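2',5'-phosphodiesterase 12 (Homo sapiens, PDB 4Z0V) is a magnesium-bearing member of the endonuclease/exonuclease/phosphatase family, pairing a DNase I-like domain with a smaller E-set-like domain at its N-terminal end. Local coordinates at residues Y233-E237 / K258-R262; L241-L245 / A303-H308; S333-Y337 / D348-W352; F339-I345 / L365-L371; C390-I394 / H430-C435. All blocks are in the same frame, centred on the assembly; numbering follows the deposited sequence.

Contact 1: residues Y233-E237 / K258-R262; sequences YEALE and KVLQR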
# COMPACT_ATOMS: atom_id res chain seq x y z
N TYR A 233 -15.02 -13.29 7.70
CA TYR A 233 -16.32 -13.85 8.14
C TYR A 233 -16.64 -15.14 7.36
O TYR A 233 -17.15 -16.09 7.93
CB TYR A 233 -17.45 -12.80 7.99
CG TYR A 233 -17.96 -12.63 6.58
CD1 TYR A 233 -17.44 -11.64 5.74
CD2 TYR A 233 -18.99 -13.43 6.08
CE1 TYR A 233 -17.90 -11.49 4.43
CE2 TYR A 233 -19.45 -13.28 4.78
CZ TYR A 233 -18.89 -12.33 3.95
OH TYR A 233 -19.34 -12.18 2.66
N GLU A 234 -16.32 -15.16 6.07
CA GLU A 234 -16.61 -16.30 5.19
C GLU A 234 -15.75 -17.49 5.59
O GLU A 234 -16.28 -18.60 5.75
CB GLU A 234 -16.32 -15.89 3.75
CG GLU A 234 -17.12 -16.64 2.71
CD GLU A 234 -17.12 -15.92 1.39
OE1 GLU A 234 -16.05 -15.40 0.99
OE2 GLU A 234 -18.20 -15.82 0.76
N ALA A 235 -14.43 -17.26 5.77
CA ALA A 235 -13.52 -18.32 6.18
C ALA A 235 -13.91 -18.90 7.53
O ALA A 235 -13.98 -20.11 7.66
CB ALA A 235 -12.09 -17.79 6.23
N LEU A 236 -14.20 -18.03 8.53
CA LEU A 236 -14.53 -18.50 9.88
C LEU A 236 -15.85 -19.30 9.92
O LEU A 236 -15.91 -20.33 10.60
CB LEU A 236 -14.61 -17.31 10.86
CG LEU A 236 -14.98 -17.65 12.32
CD1 LEU A 236 -13.96 -18.62 12.97
CD2 LEU A 236 -15.10 -16.39 13.14
N GLU A 237 -16.87 -18.83 9.23
CA GLU A 237 -18.15 -19.53 9.34
C GLU A 237 -18.27 -20.77 8.45
O GLU A 237 -18.96 -21.71 8.85
CB GLU A 237 -19.34 -18.56 9.06
CG GLU A 237 -19.51 -18.13 7.61
CD GLU A 237 -20.51 -17.02 7.33
OE1 GLU A 237 -20.54 -16.53 6.18
OE2 GLU A 237 -21.27 -16.65 8.26
N LYS A 258 -20.92 -10.38 16.06
CA LYS A 258 -20.21 -9.13 15.76
C LYS A 258 -18.99 -9.40 14.86
O LYS A 258 -18.74 -8.61 13.96
CB LYS A 258 -19.77 -8.41 17.05
CG LYS A 258 -20.93 -7.77 17.82
N VAL A 259 -18.27 -10.52 15.09
CA VAL A 259 -17.10 -10.89 14.24
C VAL A 259 -17.59 -11.19 12.83
O VAL A 259 -17.03 -10.71 11.85
CB VAL A 259 -16.28 -12.08 14.83
CG1 VAL A 259 -15.12 -12.46 13.90
CG2 VAL A 259 -15.74 -11.74 16.21
N LEU A 260 -18.65 -12.01 12.72
CA LEU A 260 -19.16 -12.43 11.42
C LEU A 260 -19.81 -11.28 10.61
O LEU A 260 -19.88 -11.38 9.40
CB LEU A 260 -20.12 -13.61 11.57
CG LEU A 260 -19.52 -14.93 12.12
CD1 LEU A 260 -20.53 -16.08 11.98
CD2 LEU A 260 -18.23 -15.33 11.37
N GLN A 261 -20.20 -10.18 11.26
CA GLN A 261 -20.74 -9.02 10.54
C GLN A 261 -19.67 -8.28 9.76
O GLN A 261 -20.00 -7.59 8.80
CB GLN A 261 -21.31 -8.00 11.55
CG GLN A 261 -22.65 -8.39 12.13
CD GLN A 261 -22.89 -7.66 13.43
OE1 GLN A 261 -22.50 -6.49 13.62
NE2 GLN A 261 -23.61 -8.31 14.34
N ARG A 262 -18.41 -8.31 10.25
CA ARG A 262 -17.34 -7.49 9.67
C ARG A 262 -17.05 -7.84 8.23
O ARG A 262 -17.12 -9.00 7.81
CB ARG A 262 -16.04 -7.56 10.48
CG ARG A 262 -16.29 -7.64 11.98
CD ARG A 262 -16.21 -6.35 12.73
NE ARG A 262 -16.97 -5.25 12.13
CZ ARG A 262 -18.23 -4.96 12.41
NH1 ARG A 262 -18.80 -3.90 11.87
NH2 ARG A 262 -18.93 -5.73 13.23
O HOH W 1 -14.75 -10.35 7.64
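Tyr233 and Leu260 bring the backbones of helix 232-238 and helix 253-261 together, their CA atoms 4.6 Å apart, in a helix-helix packing within the endonuclease/exonuclease/phosphatase-family region. Leu260 presents its carbonyl at this point, with Leu260 O lying 3.1 Å from Tyr233 CB. A water bridges the two backbones beside it, accepting from Tyr233 N and donating to Arg262 O. Because CG of Tyr233 is held between its backbone N and carbonyl carbon (chi1 78°), the ring passes along these carbonyls, CD1 lying 3.4 Å from Arg262 O, before the hydroxyl heads off from the 258-262 segment. Leu260 CD2 meets Leu236 CD2 at 3.7 Å, the two side chains crossing at about a right angle, whereas Leu260 CD1 rests against CB and OE2 of Glu237. Val259 CG1 closes on the same Leu236 methyl, CD2, at 4.0 Å. On the far side Arg262 gives NH2 to Lys258 O at 3.0 Å and makes a cation-pi contact with Tyr289. Leu236 carries the packing on to Leu245 and Leu246 of helix 243-248, and Val259 sits on Ile300, so that both short helices join a cluster built against the long helix 295-316.

Contact 2: residues L241-L245 / A303-H308; sequences LHKEL and AVALAH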
# COMPACT_ATOMS: atom_id res chain seq x y z
N LEU A 241 -11.27 -25.40 7.95
CA LEU A 241 -9.93 -25.09 8.47
C LEU A 241 -10.01 -24.36 9.84
O LEU A 241 -9.13 -24.52 10.68
CB LEU A 241 -9.21 -24.20 7.44
CG LEU A 241 -7.80 -23.79 7.76
CD1 LEU A 241 -6.85 -24.99 7.65
CD2 LEU A 241 -7.36 -22.65 6.85
N HIS A 242 -11.07 -23.57 10.03
CA HIS A 242 -11.25 -22.75 11.24
C HIS A 242 -12.28 -23.35 12.21
O HIS A 242 -12.73 -22.64 13.12
CB HIS A 242 -11.67 -21.31 10.82
CG HIS A 242 -10.71 -20.73 9.83
ND1 HIS A 242 -9.44 -20.33 10.21
CD2 HIS A 242 -10.84 -20.56 8.50
CE1 HIS A 242 -8.85 -19.91 9.10
NE2 HIS A 242 -9.64 -20.07 8.04
N LYS A 243 -12.59 -24.65 12.08
CA LYS A 243 -13.64 -25.30 12.90
C LYS A 243 -13.35 -25.22 14.40
O LYS A 243 -14.28 -24.95 15.16
CB LYS A 243 -13.94 -26.76 12.48
CG LYS A 243 -12.80 -27.76 12.65
CD LYS A 243 -13.21 -29.17 12.17
N GLU A 244 -12.08 -25.38 14.83
CA GLU A 244 -11.68 -25.32 16.24
C GLU A 244 -11.93 -23.92 16.83
O GLU A 244 -12.38 -23.80 17.97
CB GLU A 244 -10.22 -25.72 16.40
CG GLU A 244 -9.85 -26.16 17.80
CD GLU A 244 -8.38 -26.51 17.99
OE1 GLU A 244 -7.87 -27.36 17.23
OE2 GLU A 244 -7.75 -25.92 18.90
N LEU A 245 -11.65 -22.86 16.04
CA LEU A 245 -11.89 -21.49 16.50
C LEU A 245 -13.41 -21.20 16.55
O LEU A 245 -13.90 -20.62 17.53
CB LEU A 245 -11.16 -20.50 15.61
CG LEU A 245 -11.28 -19.02 15.96
CD1 LEU A 245 -10.67 -18.73 17.31
CD2 LEU A 245 -10.61 -18.19 14.89
N ALA A 303 -6.43 -14.56 14.51
CA ALA A 303 -6.38 -16.02 14.64
C ALA A 303 -6.78 -16.71 13.31
O ALA A 303 -6.13 -17.67 12.89
CB ALA A 303 -7.30 -16.46 15.77
N VAL A 304 -7.82 -16.16 12.63
CA VAL A 304 -8.26 -16.67 11.31
C VAL A 304 -7.12 -16.43 10.31
O VAL A 304 -6.79 -17.33 9.51
CB VAL A 304 -9.56 -15.99 10.81
CG1 VAL A 304 -9.90 -16.40 9.36
CG2 VAL A 304 -10.75 -16.29 11.74
N ALA A 305 -6.58 -15.20 10.30
CA ALA A 305 -5.51 -14.83 9.34
C ALA A 305 -4.33 -15.76 9.47
O ALA A 305 -3.85 -16.27 8.46
CB ALA A 305 -5.06 -13.38 9.55
N LEU A 306 -3.85 -15.98 10.70
CA LEU A 306 -2.66 -16.82 10.89
C LEU A 306 -2.93 -18.28 10.52
O LEU A 306 -2.05 -18.89 9.90
CB LEU A 306 -2.12 -16.70 12.33
CG LEU A 306 -1.53 -15.31 12.70
CD1 LEU A 306 -1.03 -15.30 14.17
CD2 LEU A 306 -0.38 -14.89 11.73
N ALA A 307 -4.13 -18.81 10.81
CA ALA A 307 -4.51 -20.18 10.42
C ALA A 307 -4.60 -20.29 8.89
O ALA A 307 -4.18 -21.29 8.32
CB ALA A 307 -5.83 -20.59 11.06
N HIS A 308 -5.14 -19.25 8.24
CA HIS A 308 -5.20 -19.22 6.79
C HIS A 308 -3.79 -19.18 6.18
O HIS A 308 -3.49 -19.92 5.25
CB HIS A 308 -6.04 -18.02 6.27
CG HIS A 308 -6.17 -18.05 4.78
ND1 HIS A 308 -6.80 -19.11 4.12
CD2 HIS A 308 -5.70 -17.18 3.84
CE1 HIS A 308 -6.72 -18.84 2.83
NE2 HIS A 308 -6.06 -17.70 2.61
O HOH W 2 -9.22 -19.76 5.34
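With CG of His242 anti to its carbonyl carbon (chi1 -54°) and CG1 of Val304 anti to its backbone N (chi1 173°), the two side chains cross at about a right angle, which sets the methyl over the ring. Val304 CG1 lies 3.9 Å from the centroid of the His242 ring and 21° off its normal, a CH-pi contact; Leu241 CG covers the opposite face towards the rim. The ring edge points into helix 295-316, where Ala307 CB is 3.7 Å from His242 ND1 and His242 CE1 approaches the carbonyl Val304 O to 3.3 Å. That oxygen is already taken up in the helix by His308 N. One turn further on, Leu245 CD2 touches both Val304 CG2, at 3.7 Å, and Ala303 CB, while Leu241 CD2 reaches the backbone around Ala307 and His308. His242 is at the N-cap position of helix 243-248, and its ring packs the start of that short helix against the flank of helix 295-316, the long helix of the same endonuclease/exonuclease/phosphatase-family region. A water in the ring plane sits 2.7 Å from His242 NE2 and accepts a weak bond from His308 ND1. The other nitrogen of His308, NE2, bonds to His228 O. Two donating nitrogens would be consistent with a positively charged His308, although the weakness of the water bond leaves this open.

Contact 3: residues S333-Y337 / D348-W352; sequences STGMY and DHEDW
His349 lays its imidazole face over Gly335, whose CA is 3.7 Å from the ring centroid and 28° off the normal, a CH-pi contact on the first turn of helix 335-342. This is a helix N-terminus with an N-cap threonine. Thr334 is the N-cap: its OG1, held between the backbone N and the carbonyl carbon (chi1 64°), turns to the helix and accepts from Tyr337 N at 3.1 Å, while also bonding to Thr331 O. A further bond comes from the 348-352 segment, where Asp351 OD2 accepts a fairly straight bond from Gly335 N at 2.8 Å. The donor stands well above the carboxylate plane, and Asp351 OD2 also lies 3.7 Å from Thr334 CB. Gly335 has no side chain, which lets ring and carboxylate both settle directly on its backbone. The ring is fixed in rotation from within its own segment, because Asp351 N donates to His349 ND1 in the ring plane, nearly linearly (171°), at 2.9 Å. Thus one residue orients the other, and the negative charge of Asp351 would be expected to interact favourably with the helix dipole. Behind them Asp351 and Trp352 pack on Leu299 of helix 295-316, tying this loop of the DNase I-like domain to its longest helix. A water donates to Asp351 OD2 at 2.9 Å and accepts from Met336 N at 3.1 Å.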
# COMPACT_ATOMS: atom_id res chain seq x y z
N SER A 333 0.50 -2.54 22.98
CA SER A 333 0.08 -2.96 24.32
C SER A 333 -1.13 -3.91 24.29
O SER A 333 -1.54 -4.40 25.34
CB SER A 333 -0.23 -1.74 25.19
OG SER A 333 -1.25 -0.96 24.60
N THR A 334 -1.68 -4.19 23.09
CA THR A 334 -2.91 -4.98 22.96
C THR A 334 -2.71 -6.49 23.04
O THR A 334 -1.59 -7.00 22.85
CB THR A 334 -3.62 -4.66 21.65
OG1 THR A 334 -2.80 -5.06 20.56
CG2 THR A 334 -3.99 -3.18 21.53
N GLY A 335 -3.84 -7.19 23.20
CA GLY A 335 -3.89 -8.64 23.17
C GLY A 335 -3.52 -9.12 21.78
O GLY A 335 -2.79 -10.08 21.64
N MET A 336 -3.99 -8.43 20.73
CA MET A 336 -3.66 -8.88 19.37
C MET A 336 -2.15 -8.82 19.15
O MET A 336 -1.57 -9.80 18.69
CB MET A 336 -4.42 -8.09 18.29
CG MET A 336 -4.27 -8.73 16.89
SD MET A 336 -3.84 -7.50 15.63
CE MET A 336 -2.12 -7.06 16.11
N TYR A 337 -1.49 -7.73 19.56
CA TYR A 337 -0.05 -7.63 19.36
C TYR A 337 0.70 -8.72 20.16
O TYR A 337 1.65 -9.31 19.65
CB TYR A 337 0.45 -6.24 19.72
CG TYR A 337 1.90 -6.04 19.35
CD1 TYR A 337 2.28 -5.72 18.04
CD2 TYR A 337 2.91 -6.17 20.30
CE1 TYR A 337 3.62 -5.54 17.70
CE2 TYR A 337 4.25 -5.97 19.98
CZ TYR A 337 4.60 -5.66 18.67
OH TYR A 337 5.92 -5.48 18.35
N ASP A 348 -7.70 -15.28 30.19
CA ASP A 348 -8.06 -14.16 31.06
C ASP A 348 -7.63 -12.78 30.52
O ASP A 348 -7.73 -11.80 31.26
CB ASP A 348 -7.48 -14.38 32.48
CG ASP A 348 -5.97 -14.32 32.65
OD1 ASP A 348 -5.26 -14.03 31.65
OD2 ASP A 348 -5.50 -14.51 33.78
N HIS A 349 -7.13 -12.68 29.26
CA HIS A 349 -6.71 -11.37 28.75
C HIS A 349 -7.89 -10.41 28.72
O HIS A 349 -9.01 -10.80 28.42
CB HIS A 349 -6.03 -11.46 27.36
CG HIS A 349 -5.25 -10.23 27.03
ND1 HIS A 349 -5.88 -9.07 26.62
CD2 HIS A 349 -3.92 -10.02 27.05
CE1 HIS A 349 -4.91 -8.20 26.40
NE2 HIS A 349 -3.72 -8.72 26.66
N GLU A 350 -7.64 -9.16 29.12
CA GLU A 350 -8.66 -8.14 29.25
C GLU A 350 -9.30 -7.77 27.90
O GLU A 350 -10.43 -7.31 27.90
CB GLU A 350 -8.12 -6.88 29.96
CG GLU A 350 -7.19 -6.01 29.12
CD GLU A 350 -6.56 -4.82 29.82
OE1 GLU A 350 -7.22 -4.18 30.66
OE2 GLU A 350 -5.40 -4.48 29.46
N ASP A 351 -8.60 -7.99 26.76
CA ASP A 351 -9.18 -7.68 25.45
C ASP A 351 -10.33 -8.63 25.09
O ASP A 351 -11.12 -8.29 24.21
CB ASP A 351 -8.11 -7.65 24.34
CG ASP A 351 -7.26 -6.40 24.37
OD1 ASP A 351 -7.49 -5.53 25.25
OD2 ASP A 351 -6.41 -6.24 23.48
N TRP A 352 -10.48 -9.77 25.78
CA TRP A 352 -11.60 -10.68 25.53
C TRP A 352 -12.94 -10.07 25.96
O TRP A 352 -13.99 -10.59 25.59
CB TRP A 352 -11.38 -12.04 26.20
CG TRP A 352 -10.24 -12.79 25.58
CD1 TRP A 352 -9.11 -13.21 26.22
CD2 TRP A 352 -10.10 -13.20 24.21
NE1 TRP A 352 -8.29 -13.88 25.34
CE2 TRP A 352 -8.86 -13.87 24.09
CE3 TRP A 352 -10.88 -13.02 23.05
CZ2 TRP A 352 -8.40 -14.39 22.88
CZ3 TRP A 352 -10.42 -13.52 21.84
CH2 TRP A 352 -9.19 -14.18 21.76
O HOH W 3 -1.06 -6.99 26.47
O HOH W 4 -6.71 -7.01 20.72

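Contact 4: residues F339-I345 / L365-L371; sequences FVINGSI and LTHFFKL
Phe339 O is gripped by two donors that reach it from opposite faces of its carbonyl plane: His367 NE2 at 2.8 Å and Gly343 N at 3.0 Å. The same His367 NE2 also makes a weak bond to Val340 O. With CG between the backbone N and the carbonyl carbon (chi1 76°), the imidazole of His367 turns back toward the helix end to reach these carbonyls, and Phe369 N donates to ND1 on its other side. The edge of His367, led by CD2, points at the face of Phe339 in a T-shaped stack with planes at 86° and centroids 4.9 Å apart; Leu365 CD1 lies over the opposite face of the phenyl ring. Gly343 CA covers one face of the imidazole in a CH-pi contact. Gly343 leaves the helix with positive phi (86°), and the chain then enters a two-stranded antiparallel ribbon, with Ser344 and Thr366 a non-hydrogen-bonded pair and Ile345 and Leu365 a hydrogen-bonded one. Ile345 N donates to Leu365 O at 3.1 Å, but the return bond is weak. At the ribbon's helix end His367 N binds Gly343 O at 2.8 Å. Further along, Val340 CG1 meets Leu371 CD1 at 3.7 Å.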
# COMPACT_ATOMS: atom_id res chain seq x y z
N PHE A 339 -0.33 -11.66 21.13
CA PHE A 339 -0.63 -12.93 20.47
C PHE A 339 0.31 -13.14 19.26
O PHE A 339 0.94 -14.18 19.15
CB PHE A 339 -2.11 -12.98 20.05
CG PHE A 339 -2.51 -14.18 19.20
CD1 PHE A 339 -2.30 -15.48 19.66
CD2 PHE A 339 -3.07 -14.01 17.94
CE1 PHE A 339 -2.68 -16.58 18.89
CE2 PHE A 339 -3.45 -15.11 17.17
CZ PHE A 339 -3.24 -16.39 17.64
N VAL A 340 0.51 -12.09 18.43
CA VAL A 340 1.36 -12.20 17.24
C VAL A 340 2.80 -12.51 17.65
O VAL A 340 3.39 -13.46 17.14
CB VAL A 340 1.29 -10.93 16.35
CG1 VAL A 340 2.30 -11.01 15.19
CG2 VAL A 340 -0.12 -10.70 15.81
N ILE A 341 3.36 -11.71 18.56
CA ILE A 341 4.76 -11.76 18.97
C ILE A 341 5.11 -12.97 19.87
O ILE A 341 6.22 -13.48 19.78
CB ILE A 341 5.09 -10.40 19.69
CG1 ILE A 341 4.94 -9.21 18.69
CG2 ILE A 341 6.48 -10.38 20.34
CD1 ILE A 341 5.70 -9.31 17.41
N ASN A 342 4.19 -13.37 20.74
CA ASN A 342 4.48 -14.43 21.74
C ASN A 342 3.96 -15.79 21.35
O ASN A 342 4.42 -16.79 21.91
CB ASN A 342 3.91 -14.02 23.09
CG ASN A 342 4.48 -12.72 23.58
OD1 ASN A 342 3.74 -11.77 23.84
ND2 ASN A 342 5.81 -12.58 23.58
N GLY A 343 3.05 -15.85 20.40
CA GLY A 343 2.53 -17.13 19.96
C GLY A 343 1.38 -17.67 20.78
O GLY A 343 0.89 -18.75 20.50
N SER A 344 0.94 -16.92 21.80
CA SER A 344 -0.19 -17.32 22.62
C SER A 344 -0.79 -16.12 23.30
O SER A 344 -0.13 -15.09 23.44
CB SER A 344 0.22 -18.35 23.68
OG SER A 344 1.02 -17.77 24.69
N ILE A 345 -2.01 -16.27 23.74
CA ILE A 345 -2.72 -15.27 24.53
C ILE A 345 -3.54 -16.03 25.58
O ILE A 345 -4.21 -17.02 25.24
CB ILE A 345 -3.56 -14.28 23.67
CG1 ILE A 345 -4.11 -13.13 24.54
CG2 ILE A 345 -4.67 -14.99 22.87
CD1 ILE A 345 -4.69 -11.99 23.85
N LEU A 365 -5.64 -18.84 22.77
CA LEU A 365 -5.23 -19.01 21.36
C LEU A 365 -3.75 -19.26 21.29
O LEU A 365 -3.02 -18.67 22.07
CB LEU A 365 -5.57 -17.78 20.49
CG LEU A 365 -7.02 -17.29 20.40
CD1 LEU A 365 -7.08 -16.02 19.58
CD2 LEU A 365 -7.95 -18.34 19.82
N THR A 366 -3.32 -20.09 20.33
CA THR A 366 -1.90 -20.39 20.12
C THR A 366 -1.56 -20.44 18.64
O THR A 366 -2.38 -20.86 17.84
CB THR A 366 -1.52 -21.74 20.74
OG1 THR A 366 -2.39 -22.75 20.25
CG2 THR A 366 -1.52 -21.71 22.23
N HIS A 367 -0.34 -20.05 18.30
CA HIS A 367 0.13 -20.16 16.91
C HIS A 367 1.61 -20.45 16.97
O HIS A 367 2.26 -20.11 17.98
CB HIS A 367 -0.23 -18.93 16.03
CG HIS A 367 0.63 -17.73 16.28
ND1 HIS A 367 1.86 -17.59 15.67
CD2 HIS A 367 0.41 -16.65 17.06
CE1 HIS A 367 2.36 -16.45 16.11
NE2 HIS A 367 1.52 -15.84 16.95
N PHE A 368 2.17 -21.00 15.89
CA PHE A 368 3.59 -21.36 15.91
C PHE A 368 4.45 -20.54 14.98
O PHE A 368 5.58 -20.93 14.71
CB PHE A 368 3.78 -22.87 15.63
CG PHE A 368 2.92 -23.72 16.53
CD1 PHE A 368 3.14 -23.75 17.90
CD2 PHE A 368 1.84 -24.44 16.02
CE1 PHE A 368 2.32 -24.51 18.75
CE2 PHE A 368 1.02 -25.20 16.87
CZ PHE A 368 1.27 -25.22 18.22
N PHE A 369 3.95 -19.37 14.51
CA PHE A 369 4.80 -18.51 13.69
C PHE A 369 5.77 -17.76 14.58
O PHE A 369 5.40 -17.39 15.70
CB PHE A 369 3.93 -17.46 12.96
CG PHE A 369 3.15 -18.02 11.79
CD1 PHE A 369 3.76 -18.21 10.56
CD2 PHE A 369 1.81 -18.35 11.93
CE1 PHE A 369 3.02 -18.68 9.46
CE2 PHE A 369 1.07 -18.79 10.84
CZ PHE A 369 1.69 -18.96 9.61
N LYS A 370 6.97 -17.47 14.09
CA LYS A 370 7.92 -16.63 14.84
C LYS A 370 8.00 -15.33 14.07
O LYS A 370 8.67 -15.26 13.04
CB LYS A 370 9.29 -17.30 15.01
CG LYS A 370 9.20 -18.70 15.62
CD LYS A 370 8.47 -18.73 16.98
CE LYS A 370 8.02 -20.14 17.33
NZ LYS A 370 7.13 -20.13 18.52
N LEU A 371 7.22 -14.33 14.54
CA LEU A 371 7.03 -13.05 13.85
C LEU A 371 7.58 -11.91 14.62
O LEU A 371 7.39 -11.82 15.83
CB LEU A 371 5.54 -12.79 13.56
CG LEU A 371 4.83 -13.84 12.69
CD1 LEU A 371 3.32 -13.67 12.76
CD2 LEU A 371 5.31 -13.81 11.25
O HOH W 5 5.67 -14.93 16.99
O HOH W 6 8.35 -12.69 18.12

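Contact 5: residues C390-I394 / H430-C435; sequences CLDYI and HIALVC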
# COMPACT_ATOMS: atom_id res chain seq x y z
N CYS A 390 0.58 3.63 17.27
CA CYS A 390 1.27 2.73 16.35
C CYS A 390 0.26 1.67 16.00
O CYS A 390 -0.07 0.85 16.87
CB CYS A 390 2.51 2.14 17.02
SG CYS A 390 3.27 0.82 16.07
N LEU A 391 -0.27 1.68 14.75
CA LEU A 391 -1.34 0.77 14.33
C LEU A 391 -0.91 -0.18 13.22
O LEU A 391 -1.61 -1.16 12.96
CB LEU A 391 -2.53 1.60 13.80
CG LEU A 391 -3.18 2.60 14.80
CD1 LEU A 391 -4.31 3.34 14.15
CD2 LEU A 391 -3.62 1.92 16.09
N ASP A 392 0.18 0.17 12.53
CA ASP A 392 0.68 -0.53 11.32
C ASP A 392 1.92 -1.32 11.60
O ASP A 392 2.79 -0.87 12.36
CB ASP A 392 0.99 0.50 10.22
CG ASP A 392 -0.20 1.37 9.89
OD1 ASP A 392 -1.06 0.92 9.09
OD2 ASP A 392 -0.34 2.46 10.51
N TYR A 393 2.03 -2.50 10.97
CA TYR A 393 3.22 -3.33 11.16
C TYR A 393 3.62 -4.07 9.91
O TYR A 393 2.78 -4.36 9.06
CB TYR A 393 2.98 -4.38 12.27
CG TYR A 393 2.52 -3.80 13.59
CD1 TYR A 393 3.44 -3.35 14.53
CD2 TYR A 393 1.17 -3.69 13.90
CE1 TYR A 393 3.03 -2.76 15.73
CE2 TYR A 393 0.74 -3.09 15.08
CZ TYR A 393 1.67 -2.65 16.01
OH TYR A 393 1.24 -2.05 17.17
N ILE A 394 4.92 -4.40 9.81
CA ILE A 394 5.43 -5.32 8.79
C ILE A 394 5.90 -6.51 9.61
O ILE A 394 6.95 -6.40 10.24
CB ILE A 394 6.52 -4.74 7.88
CG1 ILE A 394 5.96 -3.57 7.01
CG2 ILE A 394 7.12 -5.85 6.98
CD1 ILE A 394 7.09 -2.68 6.37
N HIS A 430 -1.90 8.18 7.97
CA HIS A 430 -0.92 7.19 8.40
C HIS A 430 0.44 7.50 7.80
O HIS A 430 0.54 8.27 6.85
CB HIS A 430 -1.34 5.77 7.99
CG HIS A 430 -2.51 5.22 8.75
ND1 HIS A 430 -2.36 4.16 9.64
CD2 HIS A 430 -3.81 5.55 8.68
CE1 HIS A 430 -3.57 3.91 10.11
NE2 HIS A 430 -4.48 4.72 9.56
N ILE A 431 1.49 6.88 8.33
CA ILE A 431 2.86 7.02 7.86
C ILE A 431 3.30 5.68 7.30
O ILE A 431 3.12 4.66 7.96
CB ILE A 431 3.75 7.48 9.03
CG1 ILE A 431 3.25 8.83 9.61
CG2 ILE A 431 5.21 7.55 8.59
CD1 ILE A 431 3.94 9.23 10.96
N ALA A 432 3.87 5.68 6.08
CA ALA A 432 4.34 4.46 5.45
C ALA A 432 5.43 3.82 6.25
O ALA A 432 6.33 4.52 6.77
CB ALA A 432 4.87 4.76 4.04
N LEU A 433 5.35 2.50 6.39
CA LEU A 433 6.46 1.72 6.98
C LEU A 433 7.30 1.20 5.87
O LEU A 433 6.76 0.69 4.90
CB LEU A 433 5.96 0.55 7.83
CG LEU A 433 5.16 0.88 9.06
CD1 LEU A 433 4.78 -0.41 9.72
CD2 LEU A 433 5.95 1.78 10.02
N VAL A 434 8.62 1.37 5.95
CA VAL A 434 9.53 0.90 4.90
C VAL A 434 10.72 0.24 5.56
O VAL A 434 11.33 0.85 6.45
CB VAL A 434 10.00 2.05 3.97
CG1 VAL A 434 10.76 1.51 2.74
CG2 VAL A 434 8.85 2.95 3.54
N CYS A 435 11.08 -0.98 5.15
CA CYS A 435 12.25 -1.64 5.72
C CYS A 435 12.90 -2.53 4.69
O CYS A 435 12.22 -3.04 3.79
CB CYS A 435 11.86 -2.45 6.95
SG CYS A 435 10.72 -3.79 6.57
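The carboxylate of Asp392 and the imidazole of His430 stand almost perpendicular, their planes 80° apart, yet the bond between them is well aligned. His430 ND1 donates to Asp392 OD2 at 2.8 Å, with the oxygen in the ring plane and using its syn lone pair. CG of Asp392 is anti to the carbonyl carbon (chi1 -56°), which directs the acid across to the histidine; its OD2 is also bonded to Thr381 OG1, so two partners fix it. The side chain of Leu391 crosses that of His430 at about a right angle, CD1 lying 4.1 Å from His430 CE1. His430 comes, at its nearest side-chain atom, about 4 Å from the bound magnesium ion, with Asn132 and Asn382 beside it. Strands 387-397 and 433-439 belong to the two facing sheets of the DNase I-like sandwich, and here their short segments run nearly parallel (18°) with axes 7.8 Å apart. Away from the polar pair aliphatic side chains carry the interface: Ile394 and Leu433 run antiparallel alongside each other, Ile394 CD1 resting 3.7 Å from Leu433 CB, while Leu433 CD1 comes within 3.3 Å of the carbonyl Asp392 O. Cys435 SG meets Ile394 CD1 at 3.8 Å.

The centre of contact 5, which joins the two sheets near the magnesium ion, is about 10 Å from that of the chain; contact 4, about 25 Å out, is also buried, and contacts 1 to 3 are partly buried. Contacts 1 and 2 share one helical cluster: contact 1 rests mainly on leucine and valine methyls, contact 2 on an imidazole set among aliphatic groups, and each has a bridging water. Contacts 3 and 4 treat the two ends of helix 335-342: Thr334 caps the start and Asp351 accepts from Gly335 N, while His367 binds carbonyls of its last turn. Helix 295-316 borders contacts 1 to 4. Tyr337 against Tyr393 carries contact 3 over to contact 5.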